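Local coordinates for uncharacterized protein (Vibrio parahaemolyticus M0605, PDB 3X0T) that belongs to the PirA-like toxins and is probably one component of a plasmid-borne, pore-forming toxin that makes this marine bacterium virulent, at residues A[41-46]-A[51-56]; A[13-18]-A[24-29]. All blocks are in the same frame, centred on the assembly; numbering follows the deposited sequence.

Overall arrangement
The chain folds as a jelly roll, a sandwich of two four-stranded antiparallel sheets. From the N terminus, strand 11-17 lies at the edge of the first sheet. A short turn carries the chain across to strand 22-30, at the edge of the second, and contact 2 closes this loop. The chain then returns to the first sheet as strand 41-45. Another short loop leads to strand 51-58 in the second sheet, closed by contact 1. The two contacts follow in series and neither nest nor cross. Later, strand 91-98 slots between 22-30 and 51-58, and strand 104-110 between 11-17 and 41-45. The contact centres lie about 9 Å apart, and each contact joins the same two sheets.

Contact 1 (A[41-46]-A[51-56])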
loop_
_atom_site.group_PDB
_atom_site.type_symbol
_atom_site.label_atom_id
_atom_site.label_comp_id
_atom_site.label_asym_id
_atom_site.label_seq_id
_atom_site.Cartn_x
_atom_site.Cartn_y
_atom_site.Cartn_z
ATOM N N VAL A 41 0.477 2.065 6.062
ATOM C CA VAL A 41 1.667 2.698 5.468
ATOM C C VAL A 41 1.304 4.164 5.234
ATOM O O VAL A 41 0.156 4.547 5.207
ATOM C CB VAL A 41 2.071 2.069 4.129
ATOM C CG1 VAL A 41 2.307 0.595 4.308
ATOM C CG2 VAL A 41 1.096 2.323 3.021
ATOM N N ASP A 42 2.379 4.950 5.058
ATOM C CA ASP A 42 2.197 6.262 4.459
ATOM C C ASP A 42 2.851 6.251 3.089
ATOM O O ASP A 42 3.869 5.611 2.865
ATOM C CB ASP A 42 2.864 7.408 5.272
ATOM C CG ASP A 42 2.539 7.309 6.691
ATOM O OD1 ASP A 42 1.393 7.187 7.032
ATOM O OD2 ASP A 42 3.522 7.381 7.493
ATOM N N ILE A 43 2.247 6.954 2.141
ATOM C CA ILE A 43 2.831 7.110 0.818
ATOM C C ILE A 43 3.183 8.612 0.592
ATOM O O ILE A 43 2.317 9.472 0.791
ATOM C CB ILE A 43 1.848 6.647 -0.276
ATOM C CG1 ILE A 43 2.486 6.947 -1.672
ATOM C CG2 ILE A 43 0.418 7.215 -0.175
ATOM C CD1 ILE A 43 1.708 6.344 -2.845
ATOM N N GLU A 44 4.443 8.851 0.172
ATOM C CA GLU A 44 4.852 10.188 -0.276
ATOM C C GLU A 44 5.018 10.079 -1.798
ATOM O O GLU A 44 5.802 9.313 -2.308
ATOM C CB GLU A 44 6.222 10.537 0.391
ATOM C CG GLU A 44 6.740 11.855 -0.072
ATOM C CD GLU A 44 8.169 12.141 0.370
ATOM O OE1 GLU A 44 8.897 11.215 0.876
ATOM O OE2 GLU A 44 8.621 13.285 0.119
ATOM N N ASN A 45 4.248 10.930 -2.490
ATOM C CA ASN A 45 4.349 10.977 -3.940
ATOM C C ASN A 45 5.476 11.909 -4.357
ATOM O O ASN A 45 5.383 13.115 -4.054
ATOM C CB ASN A 45 3.018 11.460 -4.459
ATOM C CG ASN A 45 2.975 11.508 -6.001
ATOM O OD1 ASN A 45 4.014 11.428 -6.670
ATOM N ND2 ASN A 45 1.759 11.588 -6.527
ATOM N N THR A 46 6.549 11.371 -4.942
ATOM C CA THR A 46 7.757 12.151 -5.249
ATOM C C THR A 46 7.874 12.388 -6.779
ATOM O O THR A 46 8.935 12.838 -7.246
ATOM C CB THR A 46 8.988 11.497 -4.716
ATOM O OG1 THR A 46 9.175 10.268 -5.437
ATOM C CG2 THR A 46 8.931 11.261 -3.226
ATOM N N LEU A 51 -1.117 9.675 -8.090
ATOM C CA LEU A 51 -1.105 8.210 -7.952
ATOM C C LEU A 51 -2.326 7.804 -7.148
ATOM O O LEU A 51 -2.723 8.502 -6.213
ATOM C CB LEU A 51 0.165 7.785 -7.200
ATOM C CG LEU A 51 1.503 8.106 -7.902
ATOM C CD1 LEU A 51 2.675 7.897 -6.970
ATOM C CD2 LEU A 51 1.638 7.388 -9.183
ATOM N N THR A 52 -2.840 6.593 -7.438
ATOM C CA THR A 52 -3.831 5.983 -6.529
ATOM C C THR A 52 -3.163 4.916 -5.649
ATOM O O THR A 52 -2.366 4.140 -6.179
ATOM C CB THR A 52 -4.933 5.348 -7.345
ATOM O OG1 THR A 52 -5.636 6.408 -8.016
ATOM C CG2 THR A 52 -5.934 4.596 -6.466
ATOM N N ILE A 53 -3.448 4.902 -4.361
ATOM C CA ILE A 53 -3.030 3.805 -3.511
ATOM C C ILE A 53 -4.255 3.009 -3.122
ATOM O O ILE A 53 -5.314 3.591 -2.793
ATOM C CB ILE A 53 -2.221 4.303 -2.303
ATOM C CG1 ILE A 53 -1.563 3.114 -1.581
ATOM C CG2 ILE A 53 -3.018 5.205 -1.365
ATOM C CD1 ILE A 53 -0.533 3.529 -0.554
ATOM N N GLN A 54 -4.137 1.690 -3.160
ATOM C CA GLN A 54 -5.269 0.830 -2.757
ATOM C C GLN A 54 -4.823 -0.248 -1.790
ATOM O O GLN A 54 -3.731 -0.824 -1.915
ATOM C CB GLN A 54 -5.956 0.106 -3.952
ATOM C CG GLN A 54 -6.487 1.103 -4.982
ATOM C CD GLN A 54 -7.383 0.482 -5.947
ATOM O OE1 GLN A 54 -7.237 -0.683 -6.384
ATOM N NE2 GLN A 54 -8.402 1.295 -6.335
ATOM N N TYR A 55 -5.693 -0.529 -0.834
ATOM C CA TYR A 55 -5.574 -1.687 0.053
ATOM C C TYR A 55 -6.498 -2.758 -0.511
ATOM O O TYR A 55 -7.680 -2.503 -0.621
ATOM C CB TYR A 55 -5.957 -1.309 1.491
ATOM C CG TYR A 55 -5.326 -2.168 2.514
ATOM C CD1 TYR A 55 -5.700 -3.528 2.667
ATOM C CD2 TYR A 55 -4.279 -1.698 3.307
ATOM C CE1 TYR A 55 -5.035 -4.351 3.567
ATOM C CE2 TYR A 55 -3.611 -2.524 4.189
ATOM C CZ TYR A 55 -3.991 -3.852 4.317
ATOM O OH TYR A 55 -3.296 -4.647 5.203
ATOM N N GLN A 56 -5.938 -3.915 -0.871
ATOM C CA GLN A 56 -6.705 -4.975 -1.521
ATOM C C GLN A 56 -6.652 -6.257 -0.712
ATOM O O GLN A 56 -5.704 -6.446 0.082
ATOM C CB GLN A 56 -6.167 -5.235 -2.908
ATOM C CG GLN A 56 -6.317 -4.026 -3.824
ATOM C CD GLN A 56 -5.918 -4.313 -5.252
ATOM O OE1 GLN A 56 -5.410 -5.402 -5.572
ATOM N NE2 GLN A 56 -6.146 -3.338 -6.132
#
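The side-chain amide of Asn45 lies flat across the end of Leu51. Leu51 CD1 sits beneath one face of the amide, 3.8 Å from Asn45 CG, and Leu51 CG lies under the nitrogen, 3.8 Å from Asn45 ND2. The polar atoms of this amide bond to nearby backbone instead: ND2 to the carbonyls of Gly49 and Val74, OD1 to the nitrogen of Gly47. These bonds fix the amide's rotation and join the loop between the strands to strand 67-74.

Further along, Ile43 and Ile53 meet tip to tip. Ile53 is extended, with CG1 anti to the backbone N (chi1 -169°) and chi2 169°, which carries CD1 across to Ile43 CG2 at 3.8 Å. Ile43 CB is almost as near, 3.9 Å from Ile53 CD1. Ile53 CD1 also approaches Val41 CG2, at 4.1 Å. Leu82 and Ile94 also pack on Ile53, and Ile108 touches both Val41 and Ile43.

Strands 41-45 and 51-56 run antiparallel at 170°, but their axes stay 9.4 Å apart. They belong to opposite sheets of the jelly roll. No hydrogen bond links the two segments. All five touching residues are buried. The sheets therefore meet here by packing alone, mostly apolar, with one amide face laid on a leucine, and that amide is satisfied by backbone.

Contact 2 (A[13-18]-A[24-29]); sequences HDWTVE and TEVDSK
Strands 13-17 and 24-29 run antiparallel at 158°, with axes 7.8 Å apart at closest approach. They are edge strands of the two facing sheets of the jelly roll, and each takes its backbone bonds from its own sheet: Trp15 from Cys106, Val26 from Ile94. The gap narrows toward the turn, from 7.6 Å between the CA atoms of Trp15 and Val26 to 5.7 Å between those of Val17 and Thr24. A classic beta bulge sets Val26 and Asp27 together opposite Ile94 of strand 91-98.

Trp15 fills the wider end. With CG anti to its carbonyl carbon (chi1 -59°), its indole lies across Val26. Val26 CG1 makes a CH-pi contact, 3.5 Å from the centroid of the five-membered ring of Trp15 and 6° off its normal. Glu25 O lies over the same face, toward the rim. His13 covers the opposite face, with ND1 3.3 Å above the indole plane. A 2.7 Å bond from His13 ND1 to Asp14 O steadies the imidazole. ND1 comes from above the carbonyl plane, while Asp14 O lies nearly in the imidazole plane. Tyr110 OH bonds to both Trp15 NE1 and Val26 O, and so bridges the strands.

At the narrow end, the Thr24 hydroxyl bonds across the gap and packs against Val17. Thr24 OG1 donates to a lone pair of Thr16 O at 2.8 Å and accepts from a water that is itself bonded by Glu18 N.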
loop_
_atom_site.group_PDB
_atom_site.type_symbol
_atom_site.label_atom_id
_atom_site.label_comp_id
_atom_site.label_asym_id
_atom_site.label_seq_id
_atom_site.Cartn_x
_atom_site.Cartn_y
_atom_site.Cartn_z
ATOM N N HIS A 13 10.663 2.311 1.698
ATOM C CA HIS A 13 11.171 1.787 0.415
ATOM C C HIS A 13 10.677 2.721 -0.682
ATOM O O HIS A 13 9.554 3.198 -0.680
ATOM C CB HIS A 13 10.604 0.411 0.199
ATOM C CG HIS A 13 11.224 -0.467 -0.824
ATOM N ND1 HIS A 13 11.347 -0.210 -2.175
ATOM C CD2 HIS A 13 11.731 -1.721 -0.649
ATOM C CE1 HIS A 13 11.900 -1.231 -2.805
ATOM N NE2 HIS A 13 12.109 -2.175 -1.884
ATOM N N ASP A 14 11.572 2.992 -1.639
ATOM C CA ASP A 14 11.213 3.824 -2.821
ATOM C C ASP A 14 10.699 2.933 -3.932
ATOM O O ASP A 14 11.131 1.767 -4.048
ATOM C CB ASP A 14 12.438 4.559 -3.328
ATOM C CG ASP A 14 12.953 5.592 -2.345
ATOM O OD1 ASP A 14 12.315 5.947 -1.372
ATOM O OD2 ASP A 14 14.113 6.028 -2.555
ATOM N N TRP A 15 9.776 3.413 -4.728
ATOM C CA TRP A 15 9.128 2.648 -5.800
ATOM C C TRP A 15 8.902 3.507 -7.007
ATOM O O TRP A 15 8.757 4.745 -6.934
ATOM C CB TRP A 15 7.759 2.111 -5.346
ATOM C CG TRP A 15 7.872 1.213 -4.127
ATOM C CD1 TRP A 15 7.583 1.588 -2.825
ATOM C CD2 TRP A 15 8.183 -0.189 -4.107
ATOM N NE1 TRP A 15 7.713 0.479 -2.025
ATOM C CE2 TRP A 15 8.054 -0.618 -2.774
ATOM C CE3 TRP A 15 8.551 -1.091 -5.107
ATOM C CZ2 TRP A 15 8.335 -1.965 -2.416
ATOM C CZ3 TRP A 15 8.799 -2.408 -4.768
ATOM C CH2 TRP A 15 8.677 -2.800 -3.418
ATOM N N THR A 16 8.861 2.831 -8.147
ATOM C CA THR A 16 8.453 3.452 -9.422
ATOM C C THR A 16 7.167 2.807 -9.859
ATOM O O THR A 16 6.876 1.643 -9.538
ATOM C CB THR A 16 9.530 3.270 -10.475
ATOM O OG1 THR A 16 9.762 1.907 -10.772
ATOM C CG2 THR A 16 10.812 3.864 -10.025
ATOM N N VAL A 17 6.362 3.604 -10.575
ATOM C CA VAL A 17 5.038 3.112 -11.053
ATOM C C VAL A 17 4.876 3.528 -12.503
ATOM O O VAL A 17 4.846 4.725 -12.810
ATOM C CB VAL A 17 3.860 3.650 -10.175
ATOM C CG1 VAL A 17 2.592 2.808 -10.466
ATOM C CG2 VAL A 17 4.166 3.618 -8.687
ATOM N N GLU A 18 4.780 2.547 -13.403
ATOM C CA GLU A 18 4.748 2.916 -14.828
ATOM C C GLU A 18 3.464 3.667 -15.184
ATOM O O GLU A 18 2.365 3.473 -14.625
ATOM C CB GLU A 18 5.024 1.644 -15.649
ATOM C CG GLU A 18 6.352 0.934 -15.373
ATOM C CD GLU A 18 7.575 1.858 -15.455
ATOM O OE1 GLU A 18 8.521 1.794 -14.623
ATOM O OE2 GLU A 18 7.629 2.667 -16.421
ATOM N N THR A 24 2.115 -1.139 -9.097
ATOM C CA THR A 24 3.275 -1.595 -8.364
ATOM C C THR A 24 2.804 -2.078 -6.993
ATOM O O THR A 24 2.154 -1.357 -6.261
ATOM C CB THR A 24 4.325 -0.469 -8.182
ATOM O OG1 THR A 24 4.721 -0.130 -9.495
ATOM C CG2 THR A 24 5.526 -0.972 -7.343
ATOM N N GLU A 25 3.160 -3.331 -6.657
ATOM C CA GLU A 25 2.881 -3.900 -5.317
ATOM C C GLU A 25 3.886 -3.398 -4.336
ATOM O O GLU A 25 5.091 -3.600 -4.520
ATOM C CB GLU A 25 2.999 -5.414 -5.227
ATOM C CG GLU A 25 1.957 -6.052 -6.013
ATOM C CD GLU A 25 1.986 -7.557 -5.844
ATOM O OE1 GLU A 25 3.092 -8.174 -5.920
ATOM O OE2 GLU A 25 0.967 -8.101 -5.815
ATOM N N VAL A 26 3.450 -2.736 -3.269
ATOM C CA VAL A 26 4.379 -2.167 -2.287
ATOM C C VAL A 26 4.343 -2.870 -0.939
ATOM O O VAL A 26 5.214 -2.675 -0.122
ATOM C CB VAL A 26 4.210 -0.653 -2.136
ATOM C CG1 VAL A 26 4.409 0.027 -3.504
ATOM C CG2 VAL A 26 2.865 -0.282 -1.527
ATOM N N ASP A 27 3.321 -3.736 -0.704
ATOM C CA ASP A 27 3.312 -4.579 0.458
ATOM C C ASP A 27 2.424 -5.761 0.123
ATOM O O ASP A 27 1.523 -5.615 -0.726
ATOM C CB ASP A 27 2.780 -3.893 1.713
ATOM C CG ASP A 27 3.211 -4.465 3.043
ATOM O OD1 ASP A 27 3.921 -5.491 3.023
ATOM O OD2 ASP A 27 2.806 -3.906 4.081
ATOM N N SER A 28 2.616 -6.892 0.796
ATOM C CA SER A 28 1.792 -8.051 0.598
ATOM C C SER A 28 1.891 -8.994 1.747
ATOM O O SER A 28 2.958 -9.081 2.389
ATOM C CB SER A 28 1.968 -8.724 -0.695
ATOM O OG SER A 28 3.163 -9.397 -0.601
ATOM N N LYS A 29 0.842 -9.725 2.004
ATOM C CA LYS A 29 0.822 -10.673 3.078
ATOM C C LYS A 29 -0.102 -11.807 2.767
ATOM O O LYS A 29 -1.323 -11.558 2.457
ATOM C CB LYS A 29 0.454 -10.059 4.430
ATOM C CG LYS A 29 0.415 -11.100 5.555
ATOM C CD LYS A 29 0.677 -10.753 6.943
ATOM C CE LYS A 29 -0.507 -10.029 7.514
ATOM N NZ LYS A 29 -0.292 -9.555 8.937
HETATM O O HOH W 1 4.463 -0.090 -12.352
#